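Local coordinates for conserved hypothetical exported protein (Bacteroides fragilis, PDB 4JJA) that probably acts as an exported peptidoglycan exo-beta-N-acetylmuramidase of the NamZ (DUF1343) family, at residues I227-S232 with V287-L292; D305-A310 with K336-G341. One frame throughout, in Å; residues are numbered along the deposited sequence.

Contact 1 (I227-S232 with V287-L292); sequences IYLYPS and VNLSNL
Leu-229, on helix 224-233, reaches over to Leu-289 and Leu-292, the first and last residues of the type I beta turn that follows strand 284-288. This is helix-to-turn packing within the C-terminal part of a NamZ-type fold, and it shows how a single leucine can serve two neighbours, one with each methyl. The CD1 branch of Leu-229 does the closer work, touching CB of Leu-289 at 3.9 Å; the two side chains are inclined to each other, and the methyl meets the root of its partner rather than its far end. Its other branch, CD2, turns to the end of Leu-292 and lies 4.3 Å from CD1 of that residue, a looser methyl-to-methyl touch. With CG of Leu-229 opposite the carbonyl carbon (chi1 -76°) and the outer torsion near 168°, the CD1 branch is extended away from the helix toward the turn. No hydrogen bond joins the two segments. Ile-297 of helix 294-300 touches both Leu-229 and Leu-292. The turn is closed by Leu-292 N donating to Leu-289 O at 3.2 Å; overlapping its start, an Asx turn runs from Asn-288 to Ser-290. There Asn-288 OD1 is gripped twice: Ser-290 N donates at 3.0 Å, and Ser-290 OG binds it at 2.7 Å, tilted only 16° from the carbonyl plane.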
loop_
_atom_site.group_PDB
_atom_site.type_symbol
_atom_site.label_atom_id
_atom_site.label_comp_id
_atom_site.label_asym_id
_atom_site.label_seq_id
_atom_site.Cartn_x
_atom_site.Cartn_y
_atom_site.Cartn_z
ATOM N N ILE A 227 6.605 5.838 -6.354
ATOM C CA ILE A 227 5.289 5.744 -5.669
ATOM C C ILE A 227 4.182 6.169 -6.612
ATOM O O ILE A 227 3.103 5.592 -6.600
ATOM C CB ILE A 227 5.321 6.518 -4.336
ATOM C CG1 ILE A 227 6.222 5.737 -3.364
ATOM C CG2 ILE A 227 3.886 6.731 -3.766
ATOM C CD1 ILE A 227 6.576 6.430 -2.120
ATOM N N TYR A 228 4.407 7.212 -7.395
ATOM C CA TYR A 228 3.393 7.645 -8.326
ATOM C C TYR A 228 3.207 6.734 -9.526
ATOM O O TYR A 228 2.110 6.608 -10.059
ATOM C CB TYR A 228 3.642 9.078 -8.794
ATOM C CG TYR A 228 3.585 10.124 -7.691
ATOM C CD1 TYR A 228 2.551 10.128 -6.740
ATOM C CD2 TYR A 228 4.472 11.167 -7.649
ATOM C CE1 TYR A 228 2.449 11.093 -5.758
ATOM C CE2 TYR A 228 4.386 12.164 -6.673
ATOM C CZ TYR A 228 3.393 12.148 -5.723
ATOM O OH TYR A 228 3.309 13.129 -4.774
ATOM N N LEU A 229 4.293 6.119 -9.981
ATOM C CA LEU A 229 4.247 5.153 -11.080
ATOM C C LEU A 229 3.787 3.756 -10.683
ATOM O O LEU A 229 3.311 3.001 -11.514
ATOM C CB LEU A 229 5.628 5.083 -11.771
ATOM C CG LEU A 229 5.957 6.254 -12.696
ATOM C CD1 LEU A 229 7.437 6.209 -13.075
ATOM C CD2 LEU A 229 5.069 6.221 -13.921
ATOM N N TYR A 230 3.899 3.427 -9.389
ATOM C CA TYR A 230 3.596 2.130 -8.865
ATOM C C TYR A 230 2.239 1.572 -9.339
ATOM O O TYR A 230 2.189 0.379 -9.730
ATOM C CB TYR A 230 3.777 2.158 -7.335
ATOM C CG TYR A 230 3.568 0.886 -6.589
ATOM C CD1 TYR A 230 4.424 -0.191 -6.710
ATOM C CD2 TYR A 230 2.574 0.792 -5.648
ATOM C CE1 TYR A 230 4.222 -1.364 -5.999
ATOM C CE2 TYR A 230 2.362 -0.364 -4.924
ATOM C CZ TYR A 230 3.159 -1.453 -5.117
ATOM O OH TYR A 230 2.919 -2.604 -4.384
ATOM N N PRO A 231 1.164 2.369 -9.320
ATOM C CA PRO A 231 -0.096 1.781 -9.767
ATOM C C PRO A 231 -0.090 1.217 -11.173
ATOM O O PRO A 231 -0.781 0.237 -11.453
ATOM C CB PRO A 231 -1.090 2.963 -9.674
ATOM C CG PRO A 231 -0.473 3.869 -8.681
ATOM C CD PRO A 231 1.011 3.758 -8.822
ATOM N N SER A 232 0.668 1.862 -12.051
ATOM C CA SER A 232 0.771 1.455 -13.460
ATOM C C SER A 232 1.841 0.374 -13.637
ATOM O O SER A 232 1.617 -0.649 -14.265
ATOM C CB SER A 232 1.109 2.667 -14.347
ATOM O OG SER A 232 0.103 3.659 -14.272
ATOM N N VAL A 287 12.210 1.001 -21.533
ATOM C CA VAL A 287 11.805 2.394 -21.427
ATOM C C VAL A 287 12.153 2.941 -20.069
ATOM O O VAL A 287 11.960 2.276 -19.058
ATOM C CB VAL A 287 10.301 2.546 -21.688
ATOM C CG1 VAL A 287 9.840 3.958 -21.548
ATOM C CG2 VAL A 287 9.950 2.048 -23.071
ATOM N N ASN A 288 12.744 4.135 -20.051
ATOM C CA ASN A 288 13.067 4.845 -18.808
ATOM C C ASN A 288 11.991 5.915 -18.580
ATOM O O ASN A 288 11.884 6.832 -19.376
ATOM C CB ASN A 288 14.477 5.472 -18.953
ATOM C CG ASN A 288 14.971 6.165 -17.709
ATOM O OD1 ASN A 288 14.258 6.332 -16.753
ATOM N ND2 ASN A 288 16.215 6.665 -17.776
ATOM N N LEU A 289 11.236 5.771 -17.501
ATOM C CA LEU A 289 10.140 6.660 -17.147
ATOM C C LEU A 289 10.543 7.618 -16.052
ATOM O O LEU A 289 9.703 8.404 -15.599
ATOM C CB LEU A 289 8.868 5.888 -16.732
ATOM C CG LEU A 289 8.346 4.939 -17.806
ATOM C CD1 LEU A 289 7.250 4.044 -17.162
ATOM C CD2 LEU A 289 7.841 5.675 -19.047
ATOM N N SER A 290 11.802 7.585 -15.634
ATOM C CA SER A 290 12.203 8.292 -14.409
ATOM C C SER A 290 12.236 9.792 -14.559
ATOM O O SER A 290 12.334 10.464 -13.537
ATOM C CB SER A 290 13.548 7.769 -13.926
ATOM O OG SER A 290 14.589 8.132 -14.787
ATOM N N ASN A 291 12.197 10.286 -15.801
ATOM C CA ASN A 291 12.212 11.729 -16.056
ATOM C C ASN A 291 10.835 12.312 -16.390
ATOM O O ASN A 291 10.693 13.492 -16.705
ATOM C CB ASN A 291 13.243 12.082 -17.157
ATOM C CG ASN A 291 14.657 11.637 -16.797
ATOM O OD1 ASN A 291 15.307 10.916 -17.570
ATOM N ND2 ASN A 291 15.101 11.973 -15.591
ATOM N N LEU A 292 9.777 11.511 -16.331
ATOM C CA LEU A 292 8.418 12.041 -16.403
ATOM C C LEU A 292 8.246 13.000 -15.219
ATOM O O LEU A 292 8.743 12.741 -14.110
ATOM C CB LEU A 292 7.370 10.946 -16.295
ATOM C CG LEU A 292 7.224 10.017 -17.479
ATOM C CD1 LEU A 292 6.190 8.925 -17.130
ATOM C CD2 LEU A 292 6.811 10.722 -18.770
#

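Contact 2 (D305-A310 with K336-G341); sequences DYLIDA and KMIEGG
Ile-338 of helix 333-339 points its side chain at helix 305-314 and meets Leu-307 and Ile-308, two consecutive residues of the first turn of that helix. The apolar contacts are the whole of the direct interaction, a small worked case of helix packing by aliphatic branches alone. The tip of Ile-338, CD1, lies 3.6 Å from the CD2 methyl of Leu-307, in the one of that leucine's two modelled conformers described here; the two side chains cross at about a right angle. Leu-307 does not start out aimed at its partner, but with CG opposite the backbone N (chi1 -174°) its end swings nearer to the second helix. Against Ile-308 the crossing is oblique: the CG1 methylenes of Ile-308 and Ile-338 sit 3.9 Å apart, and CD1 of Ile-338 is 4.0 Å from the same Ile-308 CG1, so the ethyl arm of Ile-338 bears on both neighbours. Tyr-311 and Ile-347 also touch Ile-338 and help to bury it.

No hydrogen bond crosses between the two segments; each keeps its own backbone bonds. In 305-310 these include Asp-309 N to Asp-305 O, while Asp-309 OD2 is hydrogen-bonded to the hydroxyls of Tyr-254 and Tyr-262, tying the helix to strand 253-256 and to the loop that follows it. In 336-341 Gly-340 N bonds to Lys-336 O and Gly-341 N to Ile-338 O at 3.0 Å.

Gly-341 then leaves the helix with positive phi (86°), and the contacting isoleucine of this helix-helix packing lies within the last turn, which a C-terminal Schellman motif closes.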
loop_
_atom_site.group_PDB
_atom_site.type_symbol
_atom_site.label_atom_id
_atom_site.label_comp_id
_atom_site.label_asym_id
_atom_site.label_seq_id
_atom_site.Cartn_x
_atom_site.Cartn_y
_atom_site.Cartn_z
ATOM N N ASP A 305 -0.639 2.033 -21.071
ATOM C CA ASP A 305 0.243 2.142 -22.231
ATOM C C ASP A 305 1.445 1.227 -22.128
ATOM O O ASP A 305 1.917 0.682 -23.141
ATOM C CB ASP A 305 0.754 3.594 -22.441
ATOM C CG ASP A 305 -0.254 4.559 -23.041
ATOM O OD1 ASP A 305 -1.292 4.139 -23.528
ATOM O OD2 ASP A 305 0.054 5.784 -23.042
ATOM N N TYR A 306 2.029 1.150 -20.920
ATOM C CA TYR A 306 3.273 0.453 -20.774
ATOM C C TYR A 306 3.069 -1.053 -20.946
ATOM O O TYR A 306 3.823 -1.736 -21.661
ATOM C CB TYR A 306 3.888 0.773 -19.394
ATOM C CG TYR A 306 3.890 2.256 -19.069
ATOM C CD1 TYR A 306 4.424 3.171 -19.949
ATOM C CD2 TYR A 306 3.390 2.730 -17.873
ATOM C CE1 TYR A 306 4.408 4.554 -19.664
ATOM C CE2 TYR A 306 3.385 4.105 -17.575
ATOM C CZ TYR A 306 3.888 5.009 -18.489
ATOM O OH TYR A 306 3.920 6.353 -18.149
ATOM N N LEU A 307 2.062 -1.587 -20.274
ATOM C CA LEU A 307 1.733 -2.967 -20.375
ATOM C C LEU A 307 1.419 -3.395 -21.837
ATOM O O LEU A 307 1.876 -4.422 -22.320
ATOM C CB LEU A 307 0.562 -3.172 -19.414
ATOM C CG LEU A 307 0.094 -4.590 -19.221
ATOM C CD1 LEU A 307 1.109 -5.434 -18.469
ATOM C CD2 LEU A 307 -1.203 -4.609 -18.477
ATOM N N ILE A 308 0.641 -2.549 -22.500
ATOM C CA ILE A 308 0.238 -2.833 -23.873
ATOM C C ILE A 308 1.440 -2.793 -24.799
ATOM O O ILE A 308 1.603 -3.634 -25.698
ATOM C CB ILE A 308 -0.904 -1.877 -24.274
ATOM C CG1 ILE A 308 -2.166 -2.211 -23.478
ATOM C CG2 ILE A 308 -1.128 -1.849 -25.820
ATOM C CD1 ILE A 308 -3.313 -1.221 -23.648
ATOM N N ASP A 309 2.318 -1.820 -24.582
ATOM C CA ASP A 309 3.542 -1.736 -25.353
ATOM C C ASP A 309 4.375 -3.005 -25.252
ATOM O O ASP A 309 4.805 -3.561 -26.268
ATOM C CB ASP A 309 4.338 -0.518 -24.863
ATOM C CG ASP A 309 5.657 -0.323 -25.571
ATOM O OD1 ASP A 309 5.611 -0.272 -26.800
ATOM O OD2 ASP A 309 6.656 -0.121 -24.912
ATOM N N ALA A 310 4.638 -3.425 -24.023
ATOM C CA ALA A 310 5.428 -4.612 -23.838
ATOM C C ALA A 310 4.779 -5.865 -24.406
ATOM O O ALA A 310 5.440 -6.693 -25.011
ATOM C CB ALA A 310 5.744 -4.807 -22.356
ATOM N N LYS A 336 -8.086 -9.935 -21.711
ATOM C CA LYS A 336 -8.820 -10.256 -22.939
ATOM C C LYS A 336 -8.813 -9.081 -23.925
ATOM O O LYS A 336 -8.623 -9.253 -25.135
ATOM C CB LYS A 336 -10.258 -10.629 -22.617
ATOM C CG LYS A 336 -10.408 -11.950 -21.870
ATOM C CD LYS A 336 -11.914 -12.212 -21.537
ATOM C CE LYS A 336 -12.186 -13.375 -20.610
ATOM N NZ LYS A 336 -13.672 -13.483 -20.349
HETATM N N MSE A 337 -9.020 -7.883 -23.414
HETATM C CA MSE A 337 -9.040 -6.686 -24.269
HETATM C C MSE A 337 -7.674 -6.334 -24.819
HETATM O O MSE A 337 -7.555 -5.957 -25.979
HETATM C CB MSE A 337 -9.644 -5.525 -23.516
HETATM C CG MSE A 337 -11.129 -5.665 -23.240
HETATM SE SE MSE A 337 -11.900 -4.202 -22.284
HETATM C CE MSE A 337 -12.046 -2.894 -23.730
ATOM N N ILE A 338 -6.620 -6.522 -24.016
ATOM C CA ILE A 338 -5.275 -6.299 -24.555
ATOM C C ILE A 338 -5.024 -7.261 -25.713
ATOM O O ILE A 338 -4.549 -6.879 -26.785
ATOM C CB ILE A 338 -4.188 -6.411 -23.502
ATOM C CG1 ILE A 338 -4.337 -5.265 -22.476
ATOM C CG2 ILE A 338 -2.797 -6.399 -24.158
ATOM C CD1 ILE A 338 -3.407 -5.288 -21.288
ATOM N N GLU A 339 -5.321 -8.532 -25.484
ATOM C CA GLU A 339 -5.067 -9.547 -26.493
ATOM C C GLU A 339 -5.943 -9.335 -27.717
ATOM O O GLU A 339 -5.583 -9.733 -28.813
ATOM C CB GLU A 339 -5.336 -10.923 -25.887
ATOM C CG GLU A 339 -4.250 -11.293 -24.901
ATOM C CD GLU A 339 -4.435 -12.597 -24.175
ATOM O OE1 GLU A 339 -5.481 -13.270 -24.314
ATOM O OE2 GLU A 339 -3.520 -12.945 -23.378
ATOM N N GLY A 340 -7.099 -8.735 -27.512
ATOM C CA GLY A 340 -8.016 -8.396 -28.589
ATOM C C GLY A 340 -7.651 -7.156 -29.369
ATOM O O GLY A 340 -8.390 -6.783 -30.293
ATOM N N GLY A 341 -6.560 -6.480 -29.002
ATOM C CA GLY A 341 -6.117 -5.307 -29.725
ATOM C C GLY A 341 -6.727 -4.014 -29.316
ATOM O O GLY A 341 -6.584 -3.025 -30.031
#

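Followed from the N terminus, the chain passes its six-stranded parallel sheet before reaching helix 224-233, where contact 1 begins. The loop that contact 1 closes holds 54 residues, including strands 253-256 and 265-266, and ends at the turn after strand 284-288. Helix 294-300 comes next, and only then does contact 2 open, closing a shorter loop of 25 residues that includes helix 325-329. The two loops are therefore in series, neither nesting nor crossing. The centres of the two contacts lie about 18 Å apart, yet Tyr-306 bridges them: its OH is 3.6 Å from Leu-292 CD1. Helix 305-314 thus joins the turn of contact 1 to helix 333-339.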